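TRNA(Phe) 7-((3-amino-3-carboxypropyl)-4-demethylwyosine(37)-N(4))-methyltransferase 1 (Pyrococcus horikoshii, PDB 2IT3) probably methylates the N-4 position of a wyosine precursor at position 37 of tRNA(Phe), using S-adenosyl-L-methionine as methyl donor. Local coordinates at residues M5-N10 with K141-E146; S55-V60 with L75-R80. All coordinates share one frame; numbering follows the deposited sequence.

Contact 1. Residues M5-N10 with K141-E146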
HETATM    1  N   MSE A   5     -23.020  13.674 -11.654  1.00 54.41           N
HETATM    2  CA  MSE A   5     -23.116  12.267 -11.288  1.00 55.04           C
HETATM    3  C   MSE A   5     -23.832  11.974  -9.981  1.00 51.96           C
HETATM    4  O   MSE A   5     -23.833  12.789  -9.061  1.00 51.66           O
HETATM    5  CB  MSE A   5     -21.729  11.650 -11.246  1.00 54.50           C
HETATM    6  CG  MSE A   5     -21.071  11.603 -12.591  1.00 57.13           C
HETATM    7 SE   MSE A   5     -19.362  10.836 -12.407  1.00 63.05          SE
HETATM    8  CE  MSE A   5     -18.363  12.415 -11.911  1.00 61.34           C
ATOM      9  N   ARG A   6     -24.413  10.779  -9.914  1.00 49.57           N
ATOM     10  CA  ARG A   6     -25.177  10.321  -8.758  1.00 47.49           C
ATOM     11  C   ARG A   6     -24.576  10.539  -7.366  1.00 45.78           C
ATOM     12  O   ARG A   6     -25.310  10.830  -6.416  1.00 46.35           O
ATOM     13  CB  ARG A   6     -25.540   8.845  -8.946  1.00 48.07           C
ATOM     14  CG  ARG A   6     -27.041   8.605  -9.097  1.00 50.33           C
ATOM     15  CD  ARG A   6     -27.344   7.339  -9.884  1.00 53.18           C
ATOM     16  NE  ARG A   6     -26.928   7.460 -11.282  1.00 58.39           N
ATOM     17  CZ  ARG A   6     -27.211   6.571 -12.231  1.00 60.37           C
ATOM     18  NH1 ARG A   6     -27.915   5.484 -11.942  1.00 62.44           N
ATOM     19  NH2 ARG A   6     -26.789   6.770 -13.473  1.00 60.37           N
ATOM     20  N   PHE A   7     -23.264  10.405  -7.217  1.00 42.87           N
ATOM     21  CA  PHE A   7     -22.694  10.616  -5.897  1.00 40.96           C
ATOM     22  C   PHE A   7     -22.776  12.103  -5.524  1.00 40.43           C
ATOM     23  O   PHE A   7     -22.809  12.461  -4.348  1.00 39.95           O
ATOM     24  CB  PHE A   7     -21.254  10.074  -5.824  1.00 39.27           C
ATOM     25  CG  PHE A   7     -20.256  10.840  -6.637  1.00 38.38           C
ATOM     26  CD1 PHE A   7     -19.666  11.991  -6.135  1.00 36.19           C
ATOM     27  CD2 PHE A   7     -19.880  10.394  -7.896  1.00 37.06           C
ATOM     28  CE1 PHE A   7     -18.714  12.689  -6.874  1.00 34.38           C
ATOM     29  CE2 PHE A   7     -18.934  11.083  -8.641  1.00 36.69           C
ATOM     30  CZ  PHE A   7     -18.348  12.233  -8.127  1.00 35.23           C
ATOM     31  N   THR A   8     -22.836  12.966  -6.532  1.00 39.42           N
ATOM     32  CA  THR A   8     -22.949  14.396  -6.285  1.00 39.77           C
ATOM     33  C   THR A   8     -24.383  14.661  -5.819  1.00 40.81           C
ATOM     34  O   THR A   8     -24.622  15.377  -4.846  1.00 40.54           O
ATOM     35  CB  THR A   8     -22.664  15.200  -7.568  1.00 39.56           C
ATOM     36  OG1 THR A   8     -21.365  14.856  -8.067  1.00 37.20           O
ATOM     37  CG2 THR A   8     -22.708  16.699  -7.285  1.00 40.22           C
ATOM     38  N   GLU A   9     -25.331  14.048  -6.517  1.00 41.39           N
ATOM     39  CA  GLU A   9     -26.750  14.173  -6.216  1.00 42.89           C
ATOM     40  C   GLU A   9     -27.008  13.685  -4.792  1.00 42.59           C
ATOM     41  O   GLU A   9     -27.833  14.249  -4.067  1.00 43.01           O
ATOM     42  CB  GLU A   9     -27.549  13.319  -7.213  1.00 43.59           C
ATOM     43  CG  GLU A   9     -28.968  13.790  -7.547  1.00 48.73           C
ATOM     44  CD  GLU A   9     -29.932  13.683  -6.383  1.00 55.43           C
ATOM     45  OE1 GLU A   9     -30.025  14.646  -5.586  1.00 58.35           O
ATOM     46  OE2 GLU A   9     -30.594  12.628  -6.260  1.00 57.87           O
ATOM     47  N   ASN A  10     -26.277  12.651  -4.385  1.00 41.59           N
ATOM     48  CA  ASN A  10     -26.456  12.061  -3.059  1.00 40.99           C
ATOM     49  C   ASN A  10     -25.542  12.600  -1.962  1.00 40.17           C
ATOM     50  O   ASN A  10     -25.676  12.222  -0.795  1.00 39.56           O
ATOM     51  CB  ASN A  10     -26.283  10.546  -3.155  1.00 41.21           C
ATOM     52  CG  ASN A  10     -26.624   9.842  -1.871  1.00 42.07           C
ATOM     53  OD1 ASN A  10     -27.736   9.965  -1.365  1.00 42.77           O
ATOM     54  ND2 ASN A  10     -25.672   9.095  -1.334  1.00 41.81           N
ATOM     55  N   LYS A 141     -23.582   6.391  -4.726  1.00 41.58           N
ATOM     56  CA  LYS A 141     -23.874   6.995  -3.426  1.00 41.26           C
ATOM     57  C   LYS A 141     -22.764   7.958  -2.971  1.00 38.89           C
ATOM     58  O   LYS A 141     -23.020   9.023  -2.430  1.00 38.80           O
ATOM     59  CB  LYS A 141     -24.028   5.872  -2.391  1.00 41.21           C
ATOM     60  CG  LYS A 141     -25.052   4.816  -2.813  1.00 43.25           C
ATOM     61  CD  LYS A 141     -25.121   3.659  -1.814  1.00 43.82           C
ATOM     62  CE  LYS A 141     -25.962   2.487  -2.332  1.00 50.98           C
ATOM     63  NZ  LYS A 141     -25.911   1.383  -1.375  1.00 49.56           N
ATOM     64  N   LYS A 142     -21.496   7.545  -3.158  1.00 36.46           N
ATOM     65  CA  LYS A 142     -20.417   8.406  -2.681  1.00 34.70           C
ATOM     66  C   LYS A 142     -19.081   8.139  -3.379  1.00 33.47           C
ATOM     67  O   LYS A 142     -18.859   7.098  -3.984  1.00 31.55           O
ATOM     68  CB  LYS A 142     -20.278   8.212  -1.166  1.00 34.60           C
ATOM     69  CG  LYS A 142     -19.892   6.779  -0.787  1.00 36.69           C
ATOM     70  CD  LYS A 142     -19.676   6.617   0.723  1.00 36.62           C
ATOM     71  CE  LYS A 142     -19.275   5.189   1.117  1.00 41.66           C
ATOM     72  NZ  LYS A 142     -19.015   5.141   2.551  1.00 42.89           N
ATOM     73  N   LEU A 143     -18.203   9.125  -3.259  1.00 31.49           N
ATOM     74  CA  LEU A 143     -16.862   9.043  -3.808  1.00 31.24           C
ATOM     75  C   LEU A 143     -15.941   9.120  -2.604  1.00 31.35           C
ATOM     76  O   LEU A 143     -15.935  10.113  -1.883  1.00 30.27           O
ATOM     77  CB  LEU A 143     -16.583  10.206  -4.764  1.00 30.62           C
ATOM     78  CG  LEU A 143     -15.252  10.100  -5.518  1.00 31.32           C
ATOM     79  CD1 LEU A 143     -15.291  10.957  -6.774  1.00 31.20           C
ATOM     80  CD2 LEU A 143     -14.111  10.517  -4.608  1.00 27.45           C
ATOM     81  N   ILE A 144     -15.169   8.063  -2.382  1.00 31.26           N
ATOM     82  CA  ILE A 144     -14.260   8.034  -1.249  1.00 30.65           C
ATOM     83  C   ILE A 144     -12.817   8.253  -1.675  1.00 30.14           C
ATOM     84  O   ILE A 144     -12.309   7.578  -2.572  1.00 30.84           O
ATOM     85  CB  ILE A 144     -14.359   6.689  -0.499  1.00 31.86           C
ATOM     86  CG1 ILE A 144     -15.799   6.460  -0.031  1.00 29.76           C
ATOM     87  CG2 ILE A 144     -13.397   6.674   0.675  1.00 31.86           C
ATOM     88  CD1 ILE A 144     -16.317   7.519   0.941  1.00 30.94           C
ATOM     89  N   VAL A 145     -12.174   9.217  -1.029  1.00 29.19           N
ATOM     90  CA  VAL A 145     -10.774   9.541  -1.275  1.00 28.23           C
ATOM     91  C   VAL A 145      -9.995   8.904  -0.131  1.00 27.66           C
ATOM     92  O   VAL A 145     -10.413   8.978   1.026  1.00 26.68           O
ATOM     93  CB  VAL A 145     -10.529  11.077  -1.244  1.00 28.25           C
ATOM     94  CG1 VAL A 145      -9.052  11.373  -1.030  1.00 25.25           C
ATOM     95  CG2 VAL A 145     -11.005  11.706  -2.540  1.00 28.65           C
ATOM     96  N   GLU A 146      -8.869   8.277  -0.444  1.00 26.12           N
ATOM     97  CA  GLU A 146      -8.063   7.658   0.598  1.00 26.20           C
ATOM     98  C   GLU A 146      -6.734   8.377   0.723  1.00 27.07           C
ATOM     99  O   GLU A 146      -6.013   8.551  -0.259  1.00 26.27           O
ATOM    100  CB  GLU A 146      -7.827   6.165   0.294  1.00 26.07           C
ATOM    101  CG  GLU A 146      -7.267   5.374   1.477  1.00 26.39           C
ATOM    102  CD  GLU A 146      -7.163   3.874   1.204  1.00 30.10           C
ATOM    103  OE1 GLU A 146      -6.443   3.475   0.264  1.00 33.29           O
ATOM    104  OE2 GLU A 146      -7.800   3.090   1.941  1.00 33.95           O
TER
HETATM  105  O   HOH W   1     -21.354  11.313  -2.109  1.00 40.82           O

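Contact 2. Residues S55-V60 with L75-R80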
ATOM      1  N   SER A  55      -5.328   6.806  12.997  1.00 31.03           N
ATOM      2  CA  SER A  55      -3.961   7.306  13.006  1.00 30.13           C
ATOM      3  C   SER A  55      -2.965   6.151  12.854  1.00 30.38           C
ATOM      4  O   SER A  55      -3.346   4.984  12.826  1.00 29.35           O
ATOM      5  CB  SER A  55      -3.683   8.078  14.304  1.00 31.20           C
ATOM      6  OG  SER A  55      -3.740   7.236  15.443  1.00 28.42           O
ATOM      7  N   GLY A  56      -1.689   6.492  12.751  1.00 30.17           N
ATOM      8  CA  GLY A  56      -0.668   5.472  12.607  1.00 29.98           C
ATOM      9  C   GLY A  56      -0.723   4.488  13.762  1.00 31.19           C
ATOM     10  O   GLY A  56      -1.306   4.779  14.812  1.00 29.92           O
ATOM     11  N   ARG A  57      -0.146   3.310  13.567  1.00 30.57           N
ATOM     12  CA  ARG A  57      -0.138   2.324  14.627  1.00 30.32           C
ATOM     13  C   ARG A  57       0.916   1.261  14.409  1.00 29.54           C
ATOM     14  O   ARG A  57       1.252   0.909  13.271  1.00 26.23           O
ATOM     15  CB  ARG A  57      -1.507   1.661  14.773  1.00 32.23           C
ATOM     16  CG  ARG A  57      -1.859   0.694  13.674  1.00 35.66           C
ATOM     17  CD  ARG A  57      -3.080  -0.126  14.053  1.00 47.11           C
ATOM     18  NE  ARG A  57      -3.026  -1.473  13.484  1.00 55.80           N
ATOM     19  CZ  ARG A  57      -3.090  -1.742  12.185  1.00 58.59           C
ATOM     20  NH1 ARG A  57      -3.223  -0.752  11.308  1.00 61.10           N
ATOM     21  NH2 ARG A  57      -2.995  -2.994  11.761  1.00 58.50           N
ATOM     22  N   ILE A  58       1.439   0.773  15.526  1.00 27.63           N
ATOM     23  CA  ILE A  58       2.441  -0.270  15.548  1.00 27.27           C
ATOM     24  C   ILE A  58       1.707  -1.457  16.155  1.00 27.02           C
ATOM     25  O   ILE A  58       0.852  -1.282  17.019  1.00 26.24           O
ATOM     26  CB  ILE A  58       3.631   0.146  16.434  1.00 27.69           C
ATOM     27  CG1 ILE A  58       4.282   1.404  15.852  1.00 27.12           C
ATOM     28  CG2 ILE A  58       4.621  -1.008  16.564  1.00 26.55           C
ATOM     29  CD1 ILE A  58       5.488   1.929  16.658  1.00 28.48           C
ATOM     30  N   SER A  59       2.013  -2.663  15.688  1.00 26.44           N
ATOM     31  CA  SER A  59       1.346  -3.846  16.209  1.00 26.66           C
ATOM     32  C   SER A  59       2.207  -5.083  16.100  1.00 26.07           C
ATOM     33  O   SER A  59       3.193  -5.112  15.364  1.00 24.52           O
ATOM     34  CB  SER A  59       0.048  -4.120  15.442  1.00 25.92           C
ATOM     35  OG  SER A  59      -0.875  -3.065  15.598  1.00 32.37           O
ATOM     36  N   VAL A  60       1.779  -6.112  16.824  1.00 27.19           N
ATOM     37  CA  VAL A  60       2.426  -7.412  16.856  1.00 27.88           C
ATOM     38  C   VAL A  60       1.258  -8.379  16.711  1.00 29.37           C
ATOM     39  O   VAL A  60       0.330  -8.338  17.516  1.00 26.87           O
ATOM     40  CB  VAL A  60       3.120  -7.654  18.216  1.00 28.05           C
ATOM     41  CG1 VAL A  60       3.675  -9.072  18.282  1.00 27.77           C
ATOM     42  CG2 VAL A  60       4.236  -6.633  18.425  1.00 29.77           C
ATOM     43  N   LEU A  75      -1.332  -9.487  19.193  1.00 29.85           N
ATOM     44  CA  LEU A  75      -0.729  -9.659  20.512  1.00 28.44           C
ATOM     45  C   LEU A  75      -0.421  -8.318  21.167  1.00 28.65           C
ATOM     46  O   LEU A  75      -0.091  -8.255  22.346  1.00 29.73           O
ATOM     47  CB  LEU A  75       0.542 -10.504  20.391  1.00 28.16           C
ATOM     48  CG  LEU A  75       0.301 -11.786  19.585  1.00 27.87           C
ATOM     49  CD1 LEU A  75       1.604 -12.468  19.251  1.00 28.92           C
ATOM     50  CD2 LEU A  75      -0.610 -12.709  20.367  1.00 29.41           C
ATOM     51  N   GLY A  76      -0.533  -7.247  20.394  1.00 28.73           N
ATOM     52  CA  GLY A  76      -0.277  -5.922  20.918  1.00 29.10           C
ATOM     53  C   GLY A  76      -0.583  -4.866  19.875  1.00 28.94           C
ATOM     54  O   GLY A  76      -0.350  -5.090  18.685  1.00 28.84           O
ATOM     55  N   LYS A  77      -1.111  -3.725  20.316  1.00 29.69           N
ATOM     56  CA  LYS A  77      -1.449  -2.615  19.423  1.00 31.39           C
ATOM     57  C   LYS A  77      -1.140  -1.287  20.081  1.00 30.87           C
ATOM     58  O   LYS A  77      -1.623  -1.011  21.175  1.00 30.11           O
ATOM     59  CB  LYS A  77      -2.938  -2.612  19.055  1.00 32.70           C
ATOM     60  CG  LYS A  77      -3.397  -3.751  18.175  1.00 38.14           C
ATOM     61  CD  LYS A  77      -4.651  -3.364  17.394  1.00 41.71           C
ATOM     62  CE  LYS A  77      -4.360  -2.211  16.448  1.00 45.17           C
ATOM     63  NZ  LYS A  77      -5.467  -1.944  15.486  1.00 50.59           N
ATOM     64  N   TRP A  78      -0.362  -0.456  19.399  1.00 30.16           N
ATOM     65  CA  TRP A  78       0.004   0.846  19.928  1.00 30.32           C
ATOM     66  C   TRP A  78      -0.169   1.936  18.880  1.00 31.02           C
ATOM     67  O   TRP A  78       0.270   1.791  17.739  1.00 30.02           O
ATOM     68  CB  TRP A  78       1.453   0.825  20.385  1.00 30.63           C
ATOM     69  CG  TRP A  78       1.739  -0.273  21.331  1.00 31.05           C
ATOM     70  CD1 TRP A  78       1.551  -0.262  22.681  1.00 31.22           C
ATOM     71  CD2 TRP A  78       2.239  -1.570  21.001  1.00 29.03           C
ATOM     72  NE1 TRP A  78       1.907  -1.473  23.213  1.00 30.44           N
ATOM     73  CE2 TRP A  78       2.334  -2.296  22.205  1.00 32.19           C
ATOM     74  CE3 TRP A  78       2.619  -2.188  19.806  1.00 28.48           C
ATOM     75  CZ2 TRP A  78       2.795  -3.615  22.249  1.00 29.73           C
ATOM     76  CZ3 TRP A  78       3.076  -3.497  19.847  1.00 29.00           C
ATOM     77  CH2 TRP A  78       3.160  -4.196  21.062  1.00 29.55           C
ATOM     78  N   HIS A  79      -0.804   3.031  19.281  1.00 32.75           N
ATOM     79  CA  HIS A  79      -1.036   4.175  18.406  1.00 34.49           C
ATOM     80  C   HIS A  79      -0.103   5.304  18.843  1.00 34.93           C
ATOM     81  O   HIS A  79      -0.512   6.466  18.939  1.00 36.21           O
ATOM     82  CB  HIS A  79      -2.501   4.628  18.511  1.00 35.63           C
ATOM     83  CG  HIS A  79      -3.479   3.667  17.905  1.00 39.84           C
ATOM     84  ND1 HIS A  79      -3.847   3.718  16.577  1.00 45.30           N
ATOM     85  CD2 HIS A  79      -4.140   2.611  18.439  1.00 43.47           C
ATOM     86  CE1 HIS A  79      -4.694   2.736  16.317  1.00 45.48           C
ATOM     87  NE2 HIS A  79      -4.887   2.049  17.431  1.00 46.56           N
ATOM     88  N   ARG A  80       1.153   4.946  19.105  1.00 35.15           N
ATOM     89  CA  ARG A  80       2.181   5.888  19.546  1.00 35.03           C
ATOM     90  C   ARG A  80       3.541   5.199  19.430  1.00 35.82           C
ATOM     91  O   ARG A  80       3.609   4.009  19.119  1.00 35.16           O
ATOM     92  CB  ARG A  80       1.947   6.260  21.013  1.00 36.88           C
ATOM     93  CG  ARG A  80       2.103   5.075  21.973  1.00 35.41           C
ATOM     94  CD  ARG A  80       1.791   5.447  23.417  1.00 36.22           C
ATOM     95  NE  ARG A  80       2.159   4.386  24.358  1.00 40.64           N
ATOM     96  CZ  ARG A  80       1.554   3.207  24.435  1.00 42.67           C
ATOM     97  NH1 ARG A  80       0.539   2.928  23.627  1.00 48.02           N
ATOM     98  NH2 ARG A  80       1.969   2.297  25.309  1.00 41.13           N
TER
HETATM   99  O   HOH W   2      -0.894   7.398  16.138  1.00 32.32           O

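Contact 1. Residues M5-N10 with K141-E146
F7, in the first turn of helix 6-27, meets K142, the residue just before strand 143-148, their CA atoms 4.5 Å apart. M5 is the N-cap residue, and its carbonyl O accepts the backbone N-H of both T8 and E9. The CB of F7 rests against the backbone of K142, 3.7 Å from its CA. From there the ring turns along L143: with CG between the backbone N and the carbonyl carbon (chi1 69°), the two side chains run side by side and point the same way. L143 CB lies over one face of the ring, 4.0 Å from its centroid, in a CH-pi contact, while L143 CD1 reaches the far end of the ring, 3.6 Å from F7 CZ. T8 OG1, hydrogen-bonded to K113 O, stands over the opposite face toward the rim. The packing joins the N-terminal helix to the antiparallel sheet of this TYW3-family protein, at the turn between strands 134-138 and 143-148. L143 also touches L115 and A118 of helix 115-127, so it is packed between that helix and the F7 ring. Farther along the helix, N10 donates ND2 to K141 O at 2.9 Å, a nearly straight bond (172°) lying in the amide plane of N10. A water 2.9 Å from K141 O is also within donating distance of F7 O, though it has more acceptors near it than protons to give. On the turn side, S139 OG hydrogen-bonds to the backbone N of both K141 and K142.

Contact 2. Residues S55-V60 with L75-R80
V60 and I58 bring their side chains to the same face of the hairpin as the W78 indole. V60 CG2 meets the ring at its edge, 3.6 Å from W78 CZ3, whereas I58 crosses the indole at about a right angle with CG2 near CE3. V60 CG1 packs on L75 CB. Antiparallel pairing holds these groups in register: I58 and W78 form a hydrogen-bonded pair, I58 N to W78 O at 2.7 Å and W78 N to I58 O at 2.8 Å. At the other end L75 and G76 both face V60 in a classic beta bulge, V60 O taking L75 N at 2.6 Å and G76 N weakly. S59 and K77 occupy the other face. There R57 CB lies over the H79 ring, 3.9 Å from its centroid, a CH-pi contact; with CG between the backbone N and the carbonyl carbon (chi1 73°), the rest of the chain runs to K77, R57 NE 3.2 Å from K77 NZ, a pair of like charges. Replacing R57 with an alanine would probably leave the K77 chain without the aliphatic stem beside its end and freer to move. H79 ND1 gives G56 O a weak bond, and a water joins S55 OG, G56 O and H79 O. Strand 98-112 pairs with the other edge of strand 48-63, helix 84-92 packs on V60 and W78, and helix 167-194 touches I58.

How the contacts relate
From the N terminus, the chain enters contact 1 at once with the start of helix 6-27, then runs through helix 36-43 into strand 48-63. Contact 2 closes a short loop there, since 55-60 meets 75-80 after only 14 intervening residues. The chain goes on through helix 84-92, strand 98-112, helix 115-127 and strand 134-138 before 141-146 returns to 5-10 and closes the much longer loop of contact 1, within which contact 2 is nested. Both reach the same antiparallel sheet, with strand 98-112 pairing to 48-63 and to 143-148. Their centres are 31 Å apart, on opposite sides of the chain's centre: contact 2 ties the hairpin together, contact 1 the N-terminal helix to the sheet.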